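Local atomic coordinates of electron transfer flavoprotein, alpha subunit (Thermotoga maritima, PDB entry 7KOE), a protein that probably carries electrons between redox partners as the FAD-binding alpha subunit of an electron transfer flavoprotein. Residues Lys134-Met138 with Thr150-Pro154; Lys4-Leu10 with Arg93-Ile99. All coordinates share one frame; numbering follows the deposited sequence.

Contact 1 (Lys134-Met138 with Thr150-Pro154); sequences KLLAM and TIMCP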
ATOM      1  N   LYS B 134     -10.599  -9.559  39.565  1.00 69.47           N
ATOM      2  CA  LYS B 134     -10.516  -8.623  40.694  1.00 69.47           C
ATOM      3  C   LYS B 134      -9.089  -8.115  40.911  1.00 69.47           C
ATOM      4  O   LYS B 134      -8.684  -7.814  42.036  1.00 69.47           O
ATOM      5  CB  LYS B 134     -11.077  -9.242  41.979  1.00 69.47           C
ATOM      6  CG  LYS B 134     -12.527  -9.696  41.906  1.00 69.47           C
ATOM      7  CD  LYS B 134     -13.505  -8.538  41.822  1.00 69.47           C
ATOM      8  CE  LYS B 134     -14.931  -9.058  41.878  1.00 69.47           C
ATOM      9  NZ  LYS B 134     -15.944  -7.977  41.806  1.00 69.47           N
ATOM     10  N   LEU B 135      -8.323  -8.013  39.831  1.00 61.88           N
ATOM     11  CA  LEU B 135      -6.905  -7.703  39.924  1.00 61.88           C
ATOM     12  C   LEU B 135      -6.669  -6.198  39.910  1.00 61.88           C
ATOM     13  O   LEU B 135      -7.468  -5.420  39.387  1.00 61.88           O
ATOM     14  CB  LEU B 135      -6.133  -8.359  38.781  1.00 61.88           C
ATOM     15  CG  LEU B 135      -6.244  -9.878  38.694  1.00 61.88           C
ATOM     16  CD1 LEU B 135      -5.518 -10.395  37.469  1.00 61.88           C
ATOM     17  CD2 LEU B 135      -5.686 -10.501  39.952  1.00 61.88           C
ATOM     18  N   LEU B 136      -5.541  -5.799  40.491  1.00 53.69           N
ATOM     19  CA  LEU B 136      -5.158  -4.396  40.580  1.00 53.69           C
ATOM     20  C   LEU B 136      -4.319  -4.023  39.365  1.00 53.69           C
ATOM     21  O   LEU B 136      -3.285  -4.648  39.103  1.00 53.69           O
ATOM     22  CB  LEU B 136      -4.388  -4.137  41.873  1.00 53.69           C
ATOM     23  CG  LEU B 136      -3.971  -2.695  42.156  1.00 53.69           C
ATOM     24  CD1 LEU B 136      -5.167  -1.772  42.149  1.00 53.69           C
ATOM     25  CD2 LEU B 136      -3.243  -2.611  43.480  1.00 53.69           C
ATOM     26  N   ALA B 137      -4.768  -3.015  38.621  1.00 53.58           N
ATOM     27  CA  ALA B 137      -4.055  -2.524  37.444  1.00 53.58           C
ATOM     28  C   ALA B 137      -3.185  -1.354  37.880  1.00 53.58           C
ATOM     29  O   ALA B 137      -3.661  -0.226  38.011  1.00 53.58           O
ATOM     30  CB  ALA B 137      -5.032  -2.114  36.350  1.00 53.58           C
ATOM     31  N   MET B 138      -1.901  -1.625  38.092  1.00 49.87           N
ATOM     32  CA  MET B 138      -0.968  -0.643  38.641  1.00 49.87           C
ATOM     33  C   MET B 138      -0.297   0.093  37.489  1.00 49.87           C
ATOM     34  O   MET B 138       0.651  -0.396  36.879  1.00 49.87           O
ATOM     35  CB  MET B 138       0.042  -1.337  39.545  1.00 49.87           C
ATOM     36  CG  MET B 138      -0.604  -2.285  40.541  1.00 49.87           C
ATOM     37  SD  MET B 138       0.485  -3.550  41.213  1.00 49.87           S
ATOM     38  CE  MET B 138       0.166  -4.909  40.100  1.00 49.87           C
ATOM     39  N   THR B 150       0.978  -0.022  32.270  1.00 48.31           N
ATOM     40  CA  THR B 150       0.010  -0.670  33.145  1.00 48.31           C
ATOM     41  C   THR B 150       0.477  -2.094  33.409  1.00 48.31           C
ATOM     42  O   THR B 150       0.658  -2.874  32.470  1.00 48.31           O
ATOM     43  CB  THR B 150      -1.381  -0.671  32.512  1.00 48.31           C
ATOM     44  OG1 THR B 150      -1.676   0.632  31.998  1.00 48.31           O
ATOM     45  CG2 THR B 150      -2.430  -1.058  33.532  1.00 48.31           C
ATOM     46  N   ILE B 151       0.672  -2.430  34.680  1.00 49.48           N
ATOM     47  CA  ILE B 151       1.248  -3.708  35.080  1.00 49.48           C
ATOM     48  C   ILE B 151       0.269  -4.403  36.016  1.00 49.48           C
ATOM     49  O   ILE B 151      -0.213  -3.792  36.976  1.00 49.48           O
ATOM     50  CB  ILE B 151       2.622  -3.531  35.759  1.00 49.48           C
ATOM     51  CG1 ILE B 151       3.670  -3.004  34.781  1.00 49.48           C
ATOM     52  CG2 ILE B 151       3.123  -4.823  36.305  1.00 49.48           C
ATOM     53  CD1 ILE B 151       3.885  -1.525  34.831  1.00 49.48           C
ATOM     54  N   MET B 152      -0.028  -5.672  35.738  1.00 59.76           N
ATOM     55  CA  MET B 152      -0.943  -6.470  36.544  1.00 59.76           C
ATOM     56  C   MET B 152      -0.215  -7.686  37.097  1.00 59.76           C
ATOM     57  O   MET B 152       0.529  -8.349  36.370  1.00 59.76           O
ATOM     58  CB  MET B 152      -2.148  -6.919  35.717  1.00 59.76           C
ATOM     59  CG  MET B 152      -3.216  -5.858  35.533  1.00 59.76           C
ATOM     60  SD  MET B 152      -4.462  -6.357  34.333  1.00 59.76           S
ATOM     61  CE  MET B 152      -4.968  -4.771  33.673  1.00 59.76           C
ATOM     62  N   CYS B 153      -0.432  -7.972  38.381  1.00 60.96           N
ATOM     63  CA  CYS B 153       0.064  -9.193  39.000  1.00 60.96           C
ATOM     64  C   CYS B 153      -1.077 -10.192  39.085  1.00 60.96           C
ATOM     65  O   CYS B 153      -1.979 -10.013  39.918  1.00 60.96           O
ATOM     66  CB  CYS B 153       0.626  -8.907  40.390  1.00 60.96           C
ATOM     67  SG  CYS B 153       1.592 -10.256  41.098  1.00 60.96           S
ATOM     68  N   PRO B 154      -1.103 -11.238  38.248  1.00 62.01           N
ATOM     69  CA  PRO B 154      -2.262 -12.145  38.225  1.00 62.01           C
ATOM     70  C   PRO B 154      -2.444 -13.027  39.454  1.00 62.01           C
ATOM     71  O   PRO B 154      -3.537 -13.044  40.028  1.00 62.01           O
ATOM     72  CB  PRO B 154      -2.008 -12.997  36.975  1.00 62.01           C
ATOM     73  CG  PRO B 154      -0.553 -12.875  36.706  1.00 62.01           C
ATOM     74  CD  PRO B 154      -0.177 -11.502  37.138  1.00 62.01           C
TER
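The beta hairpin of strands 137-142 and 147-152 is held near its open end by this contact, where Met138 and Ile151 form an antiparallel hydrogen-bonded pair. Met138 N donates to Ile151 O at 3.0 Å and Ile151 N returns the bond to Met138 O. On the face carrying Met138, that side chain does most of the touching. With CG anti to the carbonyl carbon and the chain bent at its last torsion (chi3 -94°), its terminal methyl folds over the backbone of 150-154, just past the strand end: Met138 CE lies 3.6 Å from Cys153 N and 4.0 Å from Cys153 CB. On the other face, Met152 runs out extended beyond CG, its CE meeting Ala137 CB at 3.8 Å, while the same Ala137 CB touches Thr150 CG2 at 4.0 Å. Where the strands have given way to loop, the two branches of Leu135 reach the other segment, CD1 against Pro154 CA at 3.8 Å and CD2 against the backbone oxygens of Cys153 and Pro154. Ile151 belongs to an FAD pocket and touches the cofactor. Thr150 OG1 bonds Thr139 OG1 within the hairpin, and Pro154 O is met by Arg157 NH2. Met138 and Ile151 pack on Thr121 of strand 120-124, while Thr150, Ile151 and Met152 pair antiparallel with a strand of the partner electron transfer flavoprotein chain, which carries the sheet across the interface.

Contact 2 (Lys4-Leu10 with Arg93-Ile99); sequences KKIIFVL and RPEIFLI
Phe8 lays one face of its ring over Pro94, whose CB stands 3.6 Å from the ring centroid and only 6° off its normal, a CH-pi contact over the middle of the ring. At the edge of the same ring, in its plane, comes Phe97 CE1, 3.5 Å from Phe8 CD2. The two phenyl planes meet obliquely at 66°, and Phe8 CB in turn lies over one face of the Phe97 ring, offset toward its rim. Swinging CG anti to the backbone N (chi1 -152°) brings the Phe97 ring beside Phe8, leaving its far edge to Leu10 CD1, 3.8 Å from Phe97 CE2. A serine in place of Phe8 would probably leave Pro94 without its aromatic cover and the Phe97 ring freer to turn. On the opposite face of the sheet, Ile7 and Ile96 lie side by side, with Ile7 CG2 3.7 Å from Ile96 CB, and Val9 CG2 meets Leu98 CB. The backbones run parallel: Glu95 N bonds Ile6 O, Leu98 N makes a weak bond to Phe8 O, and Leu10 N bonds Leu98 O at 2.8 Å; Phe8 N faces Ile96 O at a separation too short to be trusted in detail. Helix 21-33 packs on Ile7 and Val9, and Trp42 of strand 40-46 meets the Phe8 ring. Toward the N-terminal end, Lys5 NZ makes a long salt bridge to Glu95 OE2 at 4.0 Å; the same oxygen is paired with Arg157 NE. The chemistry is thus apolar along most of the pair, with the two phenyl rings, Pro94 and Leu10 on one face and branched aliphatic side chains on the other, and Glu95 near Arg157 and, at longer range, Lys5, which would probably favour its ionised form.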
ATOM      1  N   LYS B   4     -10.005 -12.857  53.794  1.00 79.48           N
ATOM      2  CA  LYS B   4      -8.754 -13.157  53.108  1.00 79.48           C
ATOM      3  C   LYS B   4      -8.477 -12.162  51.986  1.00 79.48           C
ATOM      4  O   LYS B   4      -7.326 -12.029  51.554  1.00 79.48           O
ATOM      5  CB  LYS B   4      -8.777 -14.589  52.567  1.00 79.48           C
ATOM      6  CG  LYS B   4      -8.639 -15.667  53.638  1.00 79.48           C
ATOM      7  CD  LYS B   4      -7.251 -15.668  54.261  1.00 79.48           C
ATOM      8  CE  LYS B   4      -6.940 -17.007  54.910  1.00 79.48           C
ATOM      9  NZ  LYS B   4      -6.356 -16.838  56.267  1.00 79.48           N
ATOM     10  N   LYS B   5      -9.510 -11.470  51.498  1.00 70.31           N
ATOM     11  CA  LYS B   5      -9.330 -10.292  50.645  1.00 70.31           C
ATOM     12  C   LYS B   5      -9.263  -9.056  51.544  1.00 70.31           C
ATOM     13  O   LYS B   5     -10.247  -8.365  51.810  1.00 70.31           O
ATOM     14  CB  LYS B   5     -10.443 -10.187  49.612  1.00 70.31           C
ATOM     15  CG  LYS B   5     -10.361 -11.243  48.527  1.00 70.31           C
ATOM     16  CD  LYS B   5     -11.451 -11.058  47.489  1.00 70.31           C
ATOM     17  CE  LYS B   5     -11.404 -12.167  46.451  1.00 70.31           C
ATOM     18  NZ  LYS B   5     -10.177 -12.087  45.613  1.00 70.31           N
ATOM     19  N   ILE B   6      -8.053  -8.798  52.016  1.00 61.66           N
ATOM     20  CA  ILE B   6      -7.791  -7.895  53.124  1.00 61.66           C
ATOM     21  C   ILE B   6      -6.662  -6.966  52.681  1.00 61.66           C
ATOM     22  O   ILE B   6      -5.485  -7.320  52.716  1.00 61.66           O
ATOM     23  CB  ILE B   6      -7.473  -8.700  54.391  1.00 61.66           C
ATOM     24  CG1 ILE B   6      -6.980  -7.847  55.556  1.00 61.66           C
ATOM     25  CG2 ILE B   6      -6.622  -9.959  54.114  1.00 61.66           C
ATOM     26  CD1 ILE B   6      -6.843  -8.687  56.789  1.00 61.66           C
ATOM     27  N   ILE B   7      -7.004  -5.763  52.232  1.00 55.20           N
ATOM     28  CA  ILE B   7      -5.996  -4.953  51.553  1.00 55.20           C
ATOM     29  C   ILE B   7      -5.260  -4.096  52.582  1.00 55.20           C
ATOM     30  O   ILE B   7      -5.864  -3.539  53.504  1.00 55.20           O
ATOM     31  CB  ILE B   7      -6.616  -4.123  50.419  1.00 55.20           C
ATOM     32  CG1 ILE B   7      -7.665  -3.129  50.907  1.00 55.20           C
ATOM     33  CG2 ILE B   7      -7.295  -5.058  49.433  1.00 55.20           C
ATOM     34  CD1 ILE B   7      -8.294  -2.330  49.788  1.00 55.20           C
ATOM     35  N   PHE B   8      -3.935  -4.050  52.466  1.00 53.25           N
ATOM     36  CA  PHE B   8      -3.089  -3.383  53.444  1.00 53.25           C
ATOM     37  C   PHE B   8      -2.666  -2.013  52.940  1.00 53.25           C
ATOM     38  O   PHE B   8      -2.545  -1.785  51.736  1.00 53.25           O
ATOM     39  CB  PHE B   8      -1.831  -4.204  53.741  1.00 53.25           C
ATOM     40  CG  PHE B   8      -2.023  -5.298  54.751  1.00 53.25           C
ATOM     41  CD1 PHE B   8      -3.280  -5.635  55.221  1.00 53.25           C
ATOM     42  CD2 PHE B   8      -0.927  -5.992  55.231  1.00 53.25           C
ATOM     43  CE1 PHE B   8      -3.436  -6.647  56.147  1.00 53.25           C
ATOM     44  CE2 PHE B   8      -1.074  -7.000  56.159  1.00 53.25           C
ATOM     45  CZ  PHE B   8      -2.329  -7.328  56.616  1.00 53.25           C
ATOM     46  N   VAL B   9      -2.441  -1.100  53.879  1.00 47.06           N
ATOM     47  CA  VAL B   9      -1.850   0.206  53.608  1.00 47.06           C
ATOM     48  C   VAL B   9      -0.859   0.485  54.726  1.00 47.06           C
ATOM     49  O   VAL B   9      -1.231   0.468  55.902  1.00 47.06           O
ATOM     50  CB  VAL B   9      -2.902   1.332  53.533  1.00 47.06           C
ATOM     51  CG1 VAL B   9      -2.238   2.691  53.619  1.00 47.06           C
ATOM     52  CG2 VAL B   9      -3.722   1.245  52.262  1.00 47.06           C
ATOM     53  N   LEU B  10       0.398   0.726  54.374  1.00 46.66           N
ATOM     54  CA  LEU B  10       1.411   1.042  55.369  1.00 46.66           C
ATOM     55  C   LEU B  10       1.354   2.526  55.701  1.00 46.66           C
ATOM     56  O   LEU B  10       1.166   3.366  54.817  1.00 46.66           O
ATOM     57  CB  LEU B  10       2.804   0.667  54.866  1.00 46.66           C
ATOM     58  CG  LEU B  10       3.908   0.373  55.885  1.00 46.66           C
ATOM     59  CD1 LEU B  10       4.869  -0.610  55.274  1.00 46.66           C
ATOM     60  CD2 LEU B  10       4.664   1.616  56.319  1.00 46.66           C
ATOM     61  N   ARG B  93      -2.192 -12.747  55.670  1.00 65.02           N
ATOM     62  CA  ARG B  93      -2.305 -13.005  54.232  1.00 65.02           C
ATOM     63  C   ARG B  93      -3.091 -11.935  53.479  1.00 65.02           C
ATOM     64  O   ARG B  93      -4.237 -12.185  53.085  1.00 65.02           O
ATOM     65  CB  ARG B  93      -2.935 -14.376  53.992  1.00 65.02           C
ATOM     66  CG  ARG B  93      -2.100 -15.531  54.508  1.00 65.02           C
ATOM     67  CD  ARG B  93      -2.773 -16.862  54.221  1.00 65.02           C
ATOM     68  NE  ARG B  93      -2.794 -17.165  52.794  1.00 65.02           N
ATOM     69  CZ  ARG B  93      -1.844 -17.845  52.162  1.00 65.02           C
ATOM     70  NH1 ARG B  93      -0.795 -18.297  52.834  1.00 65.02           N
ATOM     71  NH2 ARG B  93      -1.942 -18.075  50.860  1.00 65.02           N
ATOM     72  N   PRO B  94      -2.535 -10.746  53.266  1.00 55.97           N
ATOM     73  CA  PRO B  94      -3.267  -9.687  52.570  1.00 55.97           C
ATOM     74  C   PRO B  94      -3.397  -9.964  51.076  1.00 55.97           C
ATOM     75  O   PRO B  94      -2.832 -10.908  50.531  1.00 55.97           O
ATOM     76  CB  PRO B  94      -2.414  -8.444  52.833  1.00 55.97           C
ATOM     77  CG  PRO B  94      -1.073  -8.960  53.061  1.00 55.97           C
ATOM     78  CD  PRO B  94      -1.255 -10.245  53.788  1.00 55.97           C
ATOM     79  N   GLU B  95      -4.174  -9.110  50.420  1.00 55.65           N
ATOM     80  CA  GLU B  95      -4.401  -9.164  48.982  1.00 55.65           C
ATOM     81  C   GLU B  95      -3.695  -8.047  48.233  1.00 55.65           C
ATOM     82  O   GLU B  95      -3.076  -8.295  47.199  1.00 55.65           O
ATOM     83  CB  GLU B  95      -5.905  -9.103  48.690  1.00 55.65           C
ATOM     84  CG  GLU B  95      -6.278  -9.065  47.220  1.00 55.65           C
ATOM     85  CD  GLU B  95      -6.394 -10.447  46.614  1.00 55.65           C
ATOM     86  OE1 GLU B  95      -6.389 -11.432  47.378  1.00 55.65           O
ATOM     87  OE2 GLU B  95      -6.505 -10.549  45.374  1.00 55.65           O
ATOM     88  N   ILE B  96      -3.774  -6.820  48.741  1.00 48.16           N
ATOM     89  CA  ILE B  96      -3.132  -5.657  48.145  1.00 48.16           C
ATOM     90  C   ILE B  96      -2.361  -4.944  49.243  1.00 48.16           C
ATOM     91  O   ILE B  96      -2.956  -4.483  50.223  1.00 48.16           O
ATOM     92  CB  ILE B  96      -4.150  -4.702  47.501  1.00 48.16           C
ATOM     93  CG1 ILE B  96      -4.818  -5.347  46.289  1.00 48.16           C
ATOM     94  CG2 ILE B  96      -3.495  -3.391  47.125  1.00 48.16           C
ATOM     95  CD1 ILE B  96      -5.938  -4.518  45.714  1.00 48.16           C
ATOM     96  N   PHE B  97      -1.047  -4.857  49.087  1.00 46.17           N
ATOM     97  CA  PHE B  97      -0.189  -4.102  49.989  1.00 46.17           C
ATOM     98  C   PHE B  97       0.113  -2.771  49.317  1.00 46.17           C
ATOM     99  O   PHE B  97       0.479  -2.745  48.140  1.00 46.17           O
ATOM    100  CB  PHE B  97       1.102  -4.865  50.275  1.00 46.17           C
ATOM    101  CG  PHE B  97       1.716  -4.551  51.601  1.00 46.17           C
ATOM    102  CD1 PHE B  97       1.637  -5.452  52.641  1.00 46.17           C
ATOM    103  CD2 PHE B  97       2.352  -3.346  51.818  1.00 46.17           C
ATOM    104  CE1 PHE B  97       2.206  -5.163  53.863  1.00 46.17           C
ATOM    105  CE2 PHE B  97       2.912  -3.056  53.041  1.00 46.17           C
ATOM    106  CZ  PHE B  97       2.839  -3.964  54.059  1.00 46.17           C
ATOM    107  N   LEU B  98      -0.045  -1.675  50.050  1.00 45.43           N
ATOM    108  CA  LEU B  98       0.180  -0.341  49.509  1.00 45.43           C
ATOM    109  C   LEU B  98       1.132   0.423  50.415  1.00 45.43           C
ATOM    110  O   LEU B  98       0.835   0.631  51.595  1.00 45.43           O
ATOM    111  CB  LEU B  98      -1.132   0.426  49.361  1.00 45.43           C
ATOM    112  CG  LEU B  98      -2.115  -0.013  48.280  1.00 45.43           C
ATOM    113  CD1 LEU B  98      -3.178   1.046  48.089  1.00 45.43           C
ATOM    114  CD2 LEU B  98      -1.400  -0.272  46.977  1.00 45.43           C
ATOM    115  N   ILE B  99       2.274   0.831  49.867  1.00 42.95           N
ATOM    116  CA  ILE B  99       3.200   1.736  50.534  1.00 42.95           C
ATOM    117  C   ILE B  99       3.334   2.972  49.658  1.00 42.95           C
ATOM    118  O   ILE B  99       3.211   2.891  48.434  1.00 42.95           O
ATOM    119  CB  ILE B  99       4.577   1.081  50.788  1.00 42.95           C
ATOM    120  CG1 ILE B  99       4.406  -0.357  51.260  1.00 42.95           C
ATOM    121  CG2 ILE B  99       5.365   1.843  51.836  1.00 42.95           C
ATOM    122  CD1 ILE B  99       5.693  -1.099  51.476  1.00 42.95           C
TER

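Both contacts fall within the electron transfer flavoprotein domain of the HUP clan, their centres 14 Å apart. Along the chain they come in series: contact 2 joins strands 6-9 and 97-100, neighbours in the central parallel sheet, before the hairpin of contact 1 begins. They touch directly, Leu136 CD2 packing on Ile96 CG2 at 3.7 Å, and Arg157 serves both, bonding Pro154 O in contact 1 and Glu95 in contact 2. Contact 2 is mostly buried, and no other protein chain touches it, whereas contact 1 faces the partner chain and a bound FAD. The hairpin therefore lies between the parallel sheet, met through Leu136, and the partner chain and FAD, met through residues 150-154.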